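Local atomic coordinates of periplasmic binding protein (Veillonella parvula, PDB entry 4LJS), a protein that probably captures a small ligand, perhaps an iron chelate or corrinoid, outside the cytoplasmic membrane and hands it to an ABC transporter. Residues Val24-Phe29 against Asn135-Glu140; Glu63-Val68 against Tyr87-Tyr92; Ala148-Met153 against Ala216-Ala221; Ile248-Ser253 against Lys282-Leu287. One frame throughout, in Å; residues are numbered along the deposited sequence.

Interaction 1 (Val24-Phe29 against Asn135-Glu140); sequences VTIESF and NVYIAE
Ser28 and Ile138 carry the polar part of this contact. The backbone N of Ile138 donates to Ser28 OG over 3.0 Å, with an N-H...O angle of 151°. Ser28 holds OG anti to its own N (chi1 -164°), which brings the hydroxyl to the backbone of Ile138. One water adds a second link: it lies 2.9 Å from Ser28 OG and donates to Ile138 O at 2.7 Å.

The apolar part lies to one side. Ile26 CG2 rests on the CD1-CE1 side of the Tyr137 ring, 3.8 Å from CE1, the two side chains crossing at about a right angle, while the phenol OH of Tyr137 bonds to Asp160. Separately, Ile138 CG2 lies against the carbonyl oxygen of Phe29, 3.3 Å away, and the Phe29 ring comes near the Glu140 carboxylate.

With an alanine in place of Ser28, the Ile138 N-H would probably lose its acceptor and the water one of its two holds. The strands cross at 63° and share no backbone-to-backbone hydrogen bond, so here strand 19-29 meets the edge strand 135-138 of the four-stranded parallel sheet through one hydroxyl, one water and a small apolar patch.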
loop_
_atom_site.group_PDB
_atom_site.type_symbol
_atom_site.label_atom_id
_atom_site.label_comp_id
_atom_site.label_asym_id
_atom_site.label_seq_id
_atom_site.Cartn_x
_atom_site.Cartn_y
_atom_site.Cartn_z
ATOM N N VAL A 24 -6.550 23.807 -6.732
ATOM C CA VAL A 24 -6.069 22.508 -7.171
ATOM C C VAL A 24 -7.224 21.643 -7.654
ATOM O O VAL A 24 -8.181 21.394 -6.923
ATOM C CB VAL A 24 -5.318 21.776 -6.034
ATOM C CG1 VAL A 24 -5.152 20.302 -6.357
ATOM C CG2 VAL A 24 -3.972 22.437 -5.782
ATOM N N THR A 25 -7.129 21.196 -8.898
ATOM C CA THR A 25 -8.121 20.304 -9.472
ATOM C C THR A 25 -7.562 18.883 -9.529
ATOM O O THR A 25 -6.497 18.648 -10.086
ATOM C CB THR A 25 -8.533 20.778 -10.874
ATOM O OG1 THR A 25 -9.444 21.875 -10.752
ATOM C CG2 THR A 25 -9.206 19.663 -11.641
ATOM N N ILE A 26 -8.282 17.945 -8.932
ATOM C CA ILE A 26 -7.832 16.565 -8.849
ATOM C C ILE A 26 -8.825 15.639 -9.543
ATOM O O ILE A 26 -10.039 15.805 -9.403
ATOM C CB ILE A 26 -7.688 16.122 -7.371
ATOM C CG1 ILE A 26 -6.531 16.866 -6.694
ATOM C CG2 ILE A 26 -7.497 14.604 -7.263
ATOM C CD1 ILE A 26 -5.179 16.626 -7.350
ATOM N N GLU A 27 -8.305 14.673 -10.295
ATOM C CA GLU A 27 -9.131 13.614 -10.858
ATOM C C GLU A 27 -9.025 12.310 -10.058
ATOM O O GLU A 27 -7.930 11.807 -9.792
ATOM C CB GLU A 27 -8.758 13.351 -12.318
ATOM C CG GLU A 27 -9.450 12.125 -12.902
ATOM C CD GLU A 27 -9.026 11.838 -14.325
ATOM O OE1 GLU A 27 -8.038 11.096 -14.511
ATOM O OE2 GLU A 27 -9.680 12.351 -15.255
ATOM N N SER A 28 -10.178 11.764 -9.688
ATOM C CA SER A 28 -10.249 10.477 -9.009
ATOM C C SER A 28 -11.331 9.660 -9.706
ATOM O O SER A 28 -11.888 10.107 -10.713
ATOM C CB SER A 28 -10.568 10.676 -7.526
ATOM O OG SER A 28 -10.300 9.509 -6.759
ATOM N N PHE A 29 -11.622 8.469 -9.194
ATOM C CA PHE A 29 -12.587 7.577 -9.843
ATOM C C PHE A 29 -13.492 6.903 -8.819
ATOM O O PHE A 29 -13.038 6.498 -7.754
ATOM C CB PHE A 29 -11.870 6.475 -10.636
ATOM C CG PHE A 29 -10.891 6.988 -11.646
ATOM C CD1 PHE A 29 -9.615 7.378 -11.259
ATOM C CD2 PHE A 29 -11.245 7.074 -12.989
ATOM C CE1 PHE A 29 -8.710 7.857 -12.191
ATOM C CE2 PHE A 29 -10.348 7.549 -13.926
ATOM C CZ PHE A 29 -9.075 7.941 -13.526
ATOM N N ASN A 135 -14.788 17.202 0.228
ATOM C CA ASN A 135 -14.271 16.480 -0.921
ATOM C C ASN A 135 -14.002 15.020 -0.602
ATOM O O ASN A 135 -13.868 14.639 0.566
ATOM C CB ASN A 135 -13.005 17.157 -1.433
ATOM C CG ASN A 135 -13.310 18.422 -2.182
ATOM O OD1 ASN A 135 -14.101 18.407 -3.125
ATOM N ND2 ASN A 135 -12.722 19.533 -1.754
ATOM N N VAL A 136 -13.932 14.206 -1.650
ATOM C CA VAL A 136 -13.625 12.782 -1.517
ATOM C C VAL A 136 -12.475 12.434 -2.465
ATOM O O VAL A 136 -12.468 12.855 -3.621
ATOM C CB VAL A 136 -14.854 11.913 -1.858
ATOM C CG1 VAL A 136 -14.486 10.425 -1.916
ATOM C CG2 VAL A 136 -15.979 12.162 -0.852
ATOM N N TYR A 137 -11.488 11.703 -1.960
ATOM C CA TYR A 137 -10.427 11.183 -2.807
ATOM C C TYR A 137 -10.349 9.672 -2.653
ATOM O O TYR A 137 -10.308 9.156 -1.537
ATOM C CB TYR A 137 -9.071 11.827 -2.497
ATOM C CG TYR A 137 -7.983 11.314 -3.410
ATOM C CD1 TYR A 137 -7.893 11.759 -4.724
ATOM C CD2 TYR A 137 -7.064 10.364 -2.972
ATOM C CE1 TYR A 137 -6.911 11.288 -5.579
ATOM C CE2 TYR A 137 -6.067 9.881 -3.829
ATOM C CZ TYR A 137 -6.001 10.348 -5.130
ATOM O OH TYR A 137 -5.027 9.881 -5.993
ATOM N N ILE A 138 -10.327 8.978 -3.786
ATOM C CA ILE A 138 -10.380 7.522 -3.822
ATOM C C ILE A 138 -9.093 6.939 -4.423
ATOM O O ILE A 138 -8.639 7.386 -5.477
ATOM C CB ILE A 138 -11.614 7.071 -4.637
ATOM C CG1 ILE A 138 -12.890 7.474 -3.893
ATOM C CG2 ILE A 138 -11.589 5.567 -4.905
ATOM C CD1 ILE A 138 -14.161 7.321 -4.707
ATOM N N ALA A 139 -8.495 5.958 -3.746
ATOM C CA ALA A 139 -7.298 5.295 -4.273
ATOM C C ALA A 139 -7.602 4.567 -5.581
ATOM O O ALA A 139 -8.437 3.662 -5.615
ATOM C CB ALA A 139 -6.743 4.318 -3.263
ATOM N N GLU A 140 -6.919 4.951 -6.653
ATOM C CA GLU A 140 -7.118 4.290 -7.940
ATOM C C GLU A 140 -6.807 2.786 -7.893
ATOM O O GLU A 140 -7.442 1.994 -8.583
ATOM C CB GLU A 140 -6.295 4.967 -9.040
ATOM C CG GLU A 140 -6.566 4.392 -10.413
ATOM C CD GLU A 140 -5.617 4.918 -11.473
ATOM O OE1 GLU A 140 -4.694 5.690 -11.125
ATOM O OE2 GLU A 140 -5.800 4.551 -12.656
HETATM O O HOH W 1 -7.892 8.401 -7.841
#

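Interaction 2 (Glu63-Val68 against Tyr87-Tyr92)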
loop_
_atom_site.group_PDB
_atom_site.type_symbol
_atom_site.label_atom_id
_atom_site.label_comp_id
_atom_site.label_asym_id
_atom_site.label_seq_id
_atom_site.Cartn_x
_atom_site.Cartn_y
_atom_site.Cartn_z
ATOM N N GLU A 63 1.312 16.105 7.344
ATOM C CA GLU A 63 0.030 16.699 7.686
ATOM C C GLU A 63 -0.846 15.825 8.581
ATOM O O GLU A 63 -2.073 15.914 8.540
ATOM C CB GLU A 63 -0.718 17.131 6.418
ATOM C CG GLU A 63 -0.065 18.309 5.677
ATOM C CD GLU A 63 0.033 19.584 6.521
ATOM O OE1 GLU A 63 0.804 20.496 6.138
ATOM O OE2 GLU A 63 -0.663 19.688 7.555
ATOM N N GLY A 64 -0.198 15.006 9.405
ATOM C CA GLY A 64 -0.881 14.140 10.352
ATOM C C GLY A 64 -1.838 14.866 11.281
ATOM O O GLY A 64 -2.873 14.322 11.656
ATOM N N ASP A 65 -1.497 16.097 11.649
ATOM C CA ASP A 65 -2.343 16.888 12.541
ATOM C C ASP A 65 -3.713 17.173 11.954
ATOM O O ASP A 65 -4.646 17.456 12.688
ATOM C CB ASP A 65 -1.672 18.212 12.903
ATOM C CG ASP A 65 -0.765 18.088 14.093
ATOM O OD1 ASP A 65 -0.976 17.153 14.896
ATOM O OD2 ASP A 65 0.153 18.925 14.233
ATOM N N ARG A 66 -3.834 17.109 10.630
ATOM C CA ARG A 66 -5.103 17.428 9.982
ATOM C C ARG A 66 -6.076 16.246 9.985
ATOM O O ARG A 66 -7.258 16.402 9.680
ATOM C CB ARG A 66 -4.872 17.972 8.565
ATOM C CG ARG A 66 -4.077 19.275 8.573
ATOM C CD ARG A 66 -3.824 19.844 7.192
ATOM N NE ARG A 66 -3.110 21.118 7.285
ATOM C CZ ARG A 66 -3.696 22.310 7.233
ATOM N NH1 ARG A 66 -5.008 22.401 7.060
ATOM N NH2 ARG A 66 -2.969 23.415 7.335
ATOM N N ILE A 67 -5.578 15.070 10.356
ATOM C CA ILE A 67 -6.411 13.877 10.415
ATOM C C ILE A 67 -7.266 13.830 11.689
ATOM O O ILE A 67 -6.742 13.800 12.805
ATOM C CB ILE A 67 -5.563 12.597 10.360
ATOM C CG1 ILE A 67 -4.717 12.557 9.086
ATOM C CG2 ILE A 67 -6.463 11.372 10.469
ATOM C CD1 ILE A 67 -3.783 11.355 9.013
ATOM N N VAL A 68 -8.583 13.814 11.515
ATOM C CA VAL A 68 -9.497 13.662 12.640
ATOM C C VAL A 68 -9.738 12.185 12.922
ATOM O O VAL A 68 -9.719 11.749 14.077
ATOM C CB VAL A 68 -10.838 14.383 12.394
ATOM C CG1 VAL A 68 -11.839 14.050 13.507
ATOM C CG2 VAL A 68 -10.613 15.884 12.320
ATOM N N TYR A 87 0.752 9.091 14.377
ATOM C CA TYR A 87 -0.353 8.144 14.406
ATOM C C TYR A 87 -1.078 8.160 15.745
ATOM O O TYR A 87 -2.313 8.215 15.786
ATOM C CB TYR A 87 0.120 6.720 14.107
ATOM C CG TYR A 87 -1.019 5.727 14.168
ATOM C CD1 TYR A 87 -1.970 5.681 13.159
ATOM C CD2 TYR A 87 -1.155 4.851 15.244
ATOM C CE1 TYR A 87 -3.031 4.787 13.216
ATOM C CE2 TYR A 87 -2.203 3.949 15.306
ATOM C CZ TYR A 87 -3.139 3.922 14.288
ATOM O OH TYR A 87 -4.191 3.030 14.344
ATOM N N ASP A 88 -0.304 8.121 16.832
ATOM C CA ASP A 88 -0.864 8.090 18.183
ATOM C C ASP A 88 -1.757 9.292 18.486
ATOM O O ASP A 88 -2.671 9.194 19.299
ATOM C CB ASP A 88 0.246 8.006 19.247
ATOM C CG ASP A 88 1.044 6.705 19.173
ATOM O OD1 ASP A 88 0.555 5.719 18.583
ATOM O OD2 ASP A 88 2.165 6.667 19.719
ATOM N N LYS A 89 -1.497 10.425 17.842
ATOM C CA LYS A 89 -2.266 11.639 18.128
ATOM C C LYS A 89 -3.652 11.664 17.477
ATOM O O LYS A 89 -4.496 12.474 17.844
ATOM C CB LYS A 89 -1.492 12.879 17.699
ATOM C CG LYS A 89 -0.309 13.235 18.578
ATOM C CD LYS A 89 0.296 14.548 18.107
ATOM C CE LYS A 89 -0.790 15.612 17.916
ATOM N NZ LYS A 89 -0.296 16.843 17.232
ATOM N N ILE A 90 -3.873 10.803 16.492
ATOM C CA ILE A 90 -5.151 10.786 15.784
ATOM C C ILE A 90 -6.283 10.465 16.754
ATOM O O ILE A 90 -6.268 9.420 17.404
ATOM C CB ILE A 90 -5.130 9.785 14.617
ATOM C CG1 ILE A 90 -4.070 10.203 13.588
ATOM C CG2 ILE A 90 -6.502 9.686 13.944
ATOM C CD1 ILE A 90 -3.800 9.131 12.544
ATOM N N PRO A 91 -7.248 11.391 16.882
ATOM C CA PRO A 91 -8.392 11.273 17.795
ATOM C C PRO A 91 -9.236 9.997 17.608
ATOM O O PRO A 91 -9.495 9.308 18.590
ATOM C CB PRO A 91 -9.222 12.519 17.469
ATOM C CG PRO A 91 -8.222 13.509 16.969
ATOM C CD PRO A 91 -7.224 12.697 16.197
ATOM N N TYR A 92 -9.660 9.689 16.386
ATOM C CA TYR A 92 -10.525 8.526 16.164
ATOM C C TYR A 92 -9.813 7.456 15.351
ATOM O O TYR A 92 -9.431 7.700 14.207
ATOM C CB TYR A 92 -11.810 8.926 15.429
ATOM C CG TYR A 92 -12.722 9.894 16.161
ATOM C CD1 TYR A 92 -13.685 9.435 17.057
ATOM C CD2 TYR A 92 -12.637 11.264 15.937
ATOM C CE1 TYR A 92 -14.541 10.328 17.731
ATOM C CE2 TYR A 92 -13.479 12.164 16.599
ATOM C CZ TYR A 92 -14.433 11.691 17.492
ATOM O OH TYR A 92 -15.268 12.583 18.136
#
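Val68 and Tyr92 lie side by side and point the same way, Val68 CG1 resting 3.8 Å from CD2 of the ring. Their backbones are tied as well: Tyr92 N donates to Val68 O at 3.1 Å, the donor lying in the carbonyl plane. The same carbonyl oxygen sits at the edge of the Tyr92 ring, near its plane, and Pro91 CD approaches it to 3.4 Å, so a single oxygen is enclosed by an N-H, a proline ring and an aromatic edge. Beyond the contact, Tyr97 meets the Tyr92 ring edge-to-face, and Met105 and Met106 of helix 100-106 also touch it.

The isoleucines are set differently. Ile67 and Ile90 cross obliquely, branch against branch, with CG2 of Ile67 3.9 Å from CG2 of Ile90. In both residues CG2 stands anti to the backbone N, and this turns the two methyls to each other. Helix 52-60 closes over the pair, Ile58 touching Ile67 and Ile55 touching Ile90.

On the exposed side the chemistry turns ionic. The Lys89 chain bends at chi3 (49°) to bring NZ to Asp65 OD1 in a salt bridge, whose modelled length of 2.5 Å is short enough for the exact spacing to be doubtful.

Ionic on the exposed side and apolar within, the arrangement is that of a loop after helix 84-89 returning along the edge strand 67-71 of a four-stranded parallel alpha/beta sheet, in one of the two lobes expected of this binding-protein family.

Interaction 3 (Ala148-Met153 against Ala216-Ala221); sequences ALTMDM and AGNIGA
Asn218 and Met151 form the tight part of this contact. Asn218 OD1 accepts from the backbone N of Met151 at 2.9 Å, nearly straight at the hydrogen (166°), although the donor stands 36° above the carbonyl plane and not on a lone pair. With CG anti to its backbone N (chi1 -174°), Asn218 extends its amide from helix 215-222 to the first turn of helix 151-164. OD1 is also pressed against the side chain of Met151, a selenomethionine, whose CG lies 3.3 Å away. That chain then runs on across Ile219 at about a right angle, CG 3.9 Å and SE 4.0 Å from Ile219 CG1. Leu299 of helix 299-310 touches both Met151 and Ile219.

The other flank is looser. Leu149 turns the end of its side chain away and offers only its O, 3.7 Å from Asn218 CB, while Thr150 brings CB no nearer than 3.8 Å to Asn218 OD1. Thr150 instead serves its own helix: its OG1, at the N-cap, accepts from Met153 N.

A leucine in place of Asn218 would probably leave the Met151 N-H without its acceptor and crowd the helix start with a branched apolar end. The partial positive charge of that helix start probably polarises the Asn218 amide.

The helix start thus has a threonine N-cap of its own and a hydrogen bond to Met151 N from an asparagine of another helix, where helices from the two sides of a bilobed binding-protein fold probably meet.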
loop_
_atom_site.group_PDB
_atom_site.type_symbol
_atom_site.label_atom_id
_atom_site.label_comp_id
_atom_site.label_asym_id
_atom_site.label_seq_id
_atom_site.Cartn_x
_atom_site.Cartn_y
_atom_site.Cartn_z
ATOM N N ALA A 148 -4.710 -4.132 -14.334
ATOM C CA ALA A 148 -3.388 -4.356 -13.766
ATOM C C ALA A 148 -3.050 -3.247 -12.770
ATOM O O ALA A 148 -3.133 -2.062 -13.089
ATOM C CB ALA A 148 -2.343 -4.432 -14.863
ATOM N N LEU A 149 -2.689 -3.639 -11.555
ATOM C CA LEU A 149 -2.313 -2.686 -10.520
ATOM C C LEU A 149 -0.812 -2.407 -10.611
ATOM O O LEU A 149 -0.004 -3.331 -10.754
ATOM C CB LEU A 149 -2.719 -3.231 -9.156
ATOM C CG LEU A 149 -4.225 -3.531 -9.114
ATOM C CD1 LEU A 149 -4.643 -4.181 -7.806
ATOM C CD2 LEU A 149 -5.045 -2.260 -9.374
ATOM N N THR A 150 -0.443 -1.130 -10.575
ATOM C CA THR A 150 0.936 -0.743 -10.873
ATOM C C THR A 150 1.567 0.164 -9.818
ATOM O O THR A 150 0.863 0.767 -8.994
ATOM C CB THR A 150 1.033 -0.009 -12.233
ATOM O OG1 THR A 150 0.293 1.216 -12.165
ATOM C CG2 THR A 150 0.493 -0.887 -13.385
HETATM N N MSE A 151 2.897 0.264 -9.865
HETATM C CA MSE A 151 3.624 1.203 -9.022
HETATM C C MSE A 151 3.228 2.635 -9.369
HETATM O O MSE A 151 3.111 3.489 -8.488
HETATM C CB MSE A 151 5.139 1.012 -9.178
HETATM C CG MSE A 151 5.633 -0.355 -8.735
HETATM SE SE MSE A 151 7.572 -0.517 -8.746
HETATM C CE MSE A 151 7.948 0.662 -7.251
ATOM N N ASP A 152 3.025 2.884 -10.660
ATOM C CA ASP A 152 2.586 4.183 -11.155
ATOM C C ASP A 152 1.348 4.717 -10.434
ATOM O O ASP A 152 1.313 5.887 -10.053
ATOM C CB ASP A 152 2.334 4.131 -12.663
ATOM C CG ASP A 152 3.619 4.208 -13.472
ATOM O OD1 ASP A 152 4.652 4.637 -12.910
ATOM O OD2 ASP A 152 3.598 3.840 -14.669
HETATM N N MSE A 153 0.339 3.872 -10.245
HETATM C CA MSE A 153 -0.865 4.304 -9.530
HETATM C C MSE A 153 -0.536 4.803 -8.132
HETATM O O MSE A 153 -1.142 5.762 -7.663
HETATM C CB MSE A 153 -1.891 3.180 -9.429
HETATM C CG MSE A 153 -2.518 2.808 -10.737
HETATM SE SE MSE A 153 -3.569 1.190 -10.531
HETATM C CE MSE A 153 -4.082 0.961 -12.414
ATOM N N ALA A 216 2.431 -6.487 -6.478
ATOM C CA ALA A 216 3.600 -7.293 -6.140
ATOM C C ALA A 216 4.278 -7.795 -7.404
ATOM O O ALA A 216 5.502 -7.762 -7.512
ATOM C CB ALA A 216 3.227 -8.459 -5.233
ATOM N N GLY A 217 3.475 -8.250 -8.363
ATOM C CA GLY A 217 3.995 -8.688 -9.648
ATOM C C GLY A 217 4.696 -7.542 -10.362
ATOM O O GLY A 217 5.795 -7.708 -10.891
ATOM N N ASN A 218 4.066 -6.370 -10.357
ATOM C CA ASN A 218 4.623 -5.206 -11.038
ATOM C C ASN A 218 5.915 -4.735 -10.383
ATOM O O ASN A 218 6.805 -4.201 -11.048
ATOM C CB ASN A 218 3.600 -4.068 -11.104
ATOM C CG ASN A 218 4.086 -2.879 -11.927
ATOM O OD1 ASN A 218 4.327 -1.794 -11.394
ATOM N ND2 ASN A 218 4.230 -3.081 -13.231
ATOM N N ILE A 219 6.023 -4.931 -9.076
ATOM C CA ILE A 219 7.251 -4.565 -8.383
ATOM C C ILE A 219 8.379 -5.492 -8.833
ATOM O O ILE A 219 9.479 -5.032 -9.144
ATOM C CB ILE A 219 7.080 -4.587 -6.865
ATOM C CG1 ILE A 219 6.110 -3.477 -6.439
ATOM C CG2 ILE A 219 8.434 -4.431 -6.164
ATOM C CD1 ILE A 219 5.515 -3.684 -5.028
ATOM N N GLY A 220 8.087 -6.790 -8.901
ATOM C CA GLY A 220 9.020 -7.749 -9.466
ATOM C C GLY A 220 9.444 -7.403 -10.888
ATOM O O GLY A 220 10.636 -7.415 -11.199
ATOM N N ALA A 221 8.475 -7.091 -11.748
ATOM C CA ALA A 221 8.765 -6.706 -13.136
ATOM C C ALA A 221 9.554 -5.395 -13.224
ATOM O O ALA A 221 10.523 -5.298 -13.976
ATOM C CB ALA A 221 7.474 -6.605 -13.951
#

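Interaction 4 (Ile248-Ser253 against Lys282-Leu287); sequences IFLIVS and KRVHFL
Leu250 O is gripped from the neighbouring strand by Leu287 N at 2.7 Å and, more weakly, by a CA-H...O contact from Phe286 CA at 3.4 Å. This is a parallel strand pair in a beta-alpha-beta connection, strand 247-252 leading through helices 260-268 and 277-280 to strand 284-288. Five backbone bonds alternate along it in the parallel manner: Ile248 and Leu250 each receive and give one, and Val252 N closes the series on Leu287 O. Leu250 N reaches His285 O at 2.7 Å, an oxygen that also meets Phe249 CA. At the entrance to the second strand, Lys282, with its positive phi, ends the preceding helix in a Schellman motif.

Side chains alternate between two faces. On one, Leu287 CD2 lies 4.0 Å from Phe249 CB and also touches Ile251, with which Leu287 runs side by side; helix 299-310 covers Phe249 and Leu287, and Phe199 stacks on the Phe249 ring. On the other, helix 260-268 covers Leu250, Val284 and Phe286 through Met264. Here Leu250 CD1 meets Val284 CG1 at 3.7 Å. In Val252 CG1 is anti to the backbone N (chi1 -168°), which leaves CG2 beside that N, and this methyl comes within 3.5 Å of Phe286 CD1.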
loop_
_atom_site.group_PDB
_atom_site.type_symbol
_atom_site.label_atom_id
_atom_site.label_comp_id
_atom_site.label_asym_id
_atom_site.label_seq_id
_atom_site.Cartn_x
_atom_site.Cartn_y
_atom_site.Cartn_z
ATOM N N ILE A 248 11.300 -16.941 -3.226
ATOM C CA ILE A 248 9.873 -16.896 -2.955
ATOM C C ILE A 248 9.545 -15.752 -2.015
ATOM O O ILE A 248 10.183 -15.582 -0.977
ATOM C CB ILE A 248 9.386 -18.193 -2.303
ATOM C CG1 ILE A 248 9.547 -19.367 -3.268
ATOM C CG2 ILE A 248 7.927 -18.055 -1.858
ATOM C CD1 ILE A 248 9.194 -20.706 -2.658
ATOM N N PHE A 249 8.548 -14.962 -2.380
ATOM C CA PHE A 249 8.023 -13.968 -1.458
ATOM C C PHE A 249 6.706 -14.448 -0.870
ATOM O O PHE A 249 5.751 -14.734 -1.597
ATOM C CB PHE A 249 7.894 -12.612 -2.142
ATOM C CG PHE A 249 9.216 -12.024 -2.536
ATOM C CD1 PHE A 249 10.016 -11.393 -1.590
ATOM C CD2 PHE A 249 9.687 -12.143 -3.829
ATOM C CE1 PHE A 249 11.239 -10.867 -1.933
ATOM C CE2 PHE A 249 10.911 -11.611 -4.184
ATOM C CZ PHE A 249 11.691 -10.972 -3.234
ATOM N N LEU A 250 6.684 -14.574 0.452
ATOM C CA LEU A 250 5.478 -14.959 1.177
ATOM C C LEU A 250 4.721 -13.718 1.631
ATOM O O LEU A 250 5.135 -13.028 2.569
ATOM C CB LEU A 250 5.831 -15.817 2.393
ATOM C CG LEU A 250 6.437 -17.198 2.132
ATOM C CD1 LEU A 250 6.600 -17.953 3.444
ATOM C CD2 LEU A 250 5.583 -17.992 1.154
ATOM N N ILE A 251 3.614 -13.434 0.960
ATOM C CA ILE A 251 2.791 -12.281 1.296
ATOM C C ILE A 251 1.906 -12.573 2.507
ATOM O O ILE A 251 1.225 -13.597 2.556
ATOM C CB ILE A 251 1.960 -11.830 0.082
ATOM C CG1 ILE A 251 2.904 -11.381 -1.040
ATOM C CG2 ILE A 251 1.003 -10.708 0.461
ATOM C CD1 ILE A 251 2.225 -11.117 -2.360
ATOM N N VAL A 252 1.939 -11.681 3.494
ATOM C CA VAL A 252 1.189 -11.889 4.731
ATOM C C VAL A 252 0.285 -10.711 5.033
ATOM O O VAL A 252 0.743 -9.565 5.066
ATOM C CB VAL A 252 2.116 -12.068 5.945
ATOM C CG1 VAL A 252 1.313 -12.580 7.154
ATOM C CG2 VAL A 252 3.257 -13.006 5.609
ATOM N N SER A 253 -0.991 -10.994 5.271
ATOM C CA SER A 253 -1.956 -9.954 5.594
ATOM C C SER A 253 -1.875 -9.561 7.062
ATOM O O SER A 253 -1.296 -10.283 7.875
ATOM C CB SER A 253 -3.375 -10.422 5.278
ATOM O OG SER A 253 -3.728 -11.521 6.093
ATOM N N LYS A 282 17.585 -21.050 0.799
ATOM C CA LYS A 282 16.999 -20.274 1.886
ATOM C C LYS A 282 16.619 -18.866 1.449
ATOM O O LYS A 282 16.874 -17.892 2.151
ATOM C CB LYS A 282 17.944 -20.246 3.093
ATOM C CG LYS A 282 18.291 -21.641 3.610
ATOM C CD LYS A 282 19.488 -21.621 4.550
ATOM C CE LYS A 282 19.078 -21.320 5.981
ATOM N NZ LYS A 282 18.294 -22.435 6.586
ATOM N N ARG A 283 16.001 -18.772 0.278
ATOM C CA ARG A 283 15.554 -17.487 -0.239
ATOM C C ARG A 283 14.028 -17.423 -0.236
ATOM O O ARG A 283 13.373 -17.372 -1.276
ATOM C CB ARG A 283 16.163 -17.230 -1.623
ATOM C CG ARG A 283 17.696 -17.224 -1.591
ATOM C CD ARG A 283 18.313 -16.921 -2.949
ATOM N NE ARG A 283 17.878 -15.629 -3.481
ATOM C CZ ARG A 283 18.104 -15.228 -4.726
ATOM N NH1 ARG A 283 18.765 -16.017 -5.563
ATOM N NH2 ARG A 283 17.668 -14.044 -5.139
ATOM N N VAL A 284 13.472 -17.456 0.969
ATOM C CA VAL A 284 12.039 -17.363 1.170
ATOM C C VAL A 284 11.831 -16.266 2.196
ATOM O O VAL A 284 12.269 -16.386 3.342
ATOM C CB VAL A 284 11.461 -18.691 1.692
ATOM C CG1 VAL A 284 9.957 -18.573 1.913
ATOM C CG2 VAL A 284 11.793 -19.838 0.727
ATOM N N HIS A 285 11.183 -15.183 1.782
ATOM C CA HIS A 285 11.076 -14.013 2.643
ATOM C C HIS A 285 9.642 -13.535 2.803
ATOM O O HIS A 285 8.830 -13.646 1.880
ATOM C CB HIS A 285 11.928 -12.874 2.082
ATOM C CG HIS A 285 13.262 -13.320 1.570
ATOM N ND1 HIS A 285 14.351 -13.507 2.395
ATOM C CD2 HIS A 285 13.682 -13.617 0.316
ATOM C CE1 HIS A 285 15.383 -13.900 1.671
ATOM N NE2 HIS A 285 15.004 -13.975 0.408
ATOM N N PHE A 286 9.351 -12.989 3.982
ATOM C CA PHE A 286 8.053 -12.391 4.261
ATOM C C PHE A 286 7.904 -11.065 3.522
ATOM O O PHE A 286 8.849 -10.285 3.433
ATOM C CB PHE A 286 7.895 -12.153 5.765
ATOM C CG PHE A 286 7.552 -13.390 6.544
ATOM C CD1 PHE A 286 6.484 -14.191 6.166
ATOM C CD2 PHE A 286 8.299 -13.754 7.659
ATOM C CE1 PHE A 286 6.155 -15.330 6.891
ATOM C CE2 PHE A 286 7.978 -14.892 8.388
ATOM C CZ PHE A 286 6.905 -15.683 8.001
ATOM N N LEU A 287 6.709 -10.817 2.997
ATOM C CA LEU A 287 6.401 -9.558 2.333
ATOM C C LEU A 287 5.023 -9.091 2.804
ATOM O O LEU A 287 4.006 -9.707 2.478
ATOM C CB LEU A 287 6.439 -9.738 0.811
ATOM C CG LEU A 287 6.139 -8.544 -0.108
ATOM C CD1 LEU A 287 7.058 -7.362 0.173
ATOM C CD2 LEU A 287 6.244 -8.965 -1.577
#

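Overall arrangement
Interaction 4 is the buried one, a continuous backbone pairing inside a sheet; the other three are only partly buried and rest on one or two polar links each, with small apolar patches. Interactions 1 and 2 reach the two outermost strands of the same parallel sheet, their centres about 21 Å apart, yet one uses a hydroxyl and a water where the other adds a salt bridge on its exposed side. Interaction 3 joins helices and lies nearest the centre of the chain. It touches both neighbours, through Glu140 against Met153 toward interaction 1 and Ala216 against Ile251 toward interaction 4. Interactions 2 and 4 sit on opposite sides of that centre.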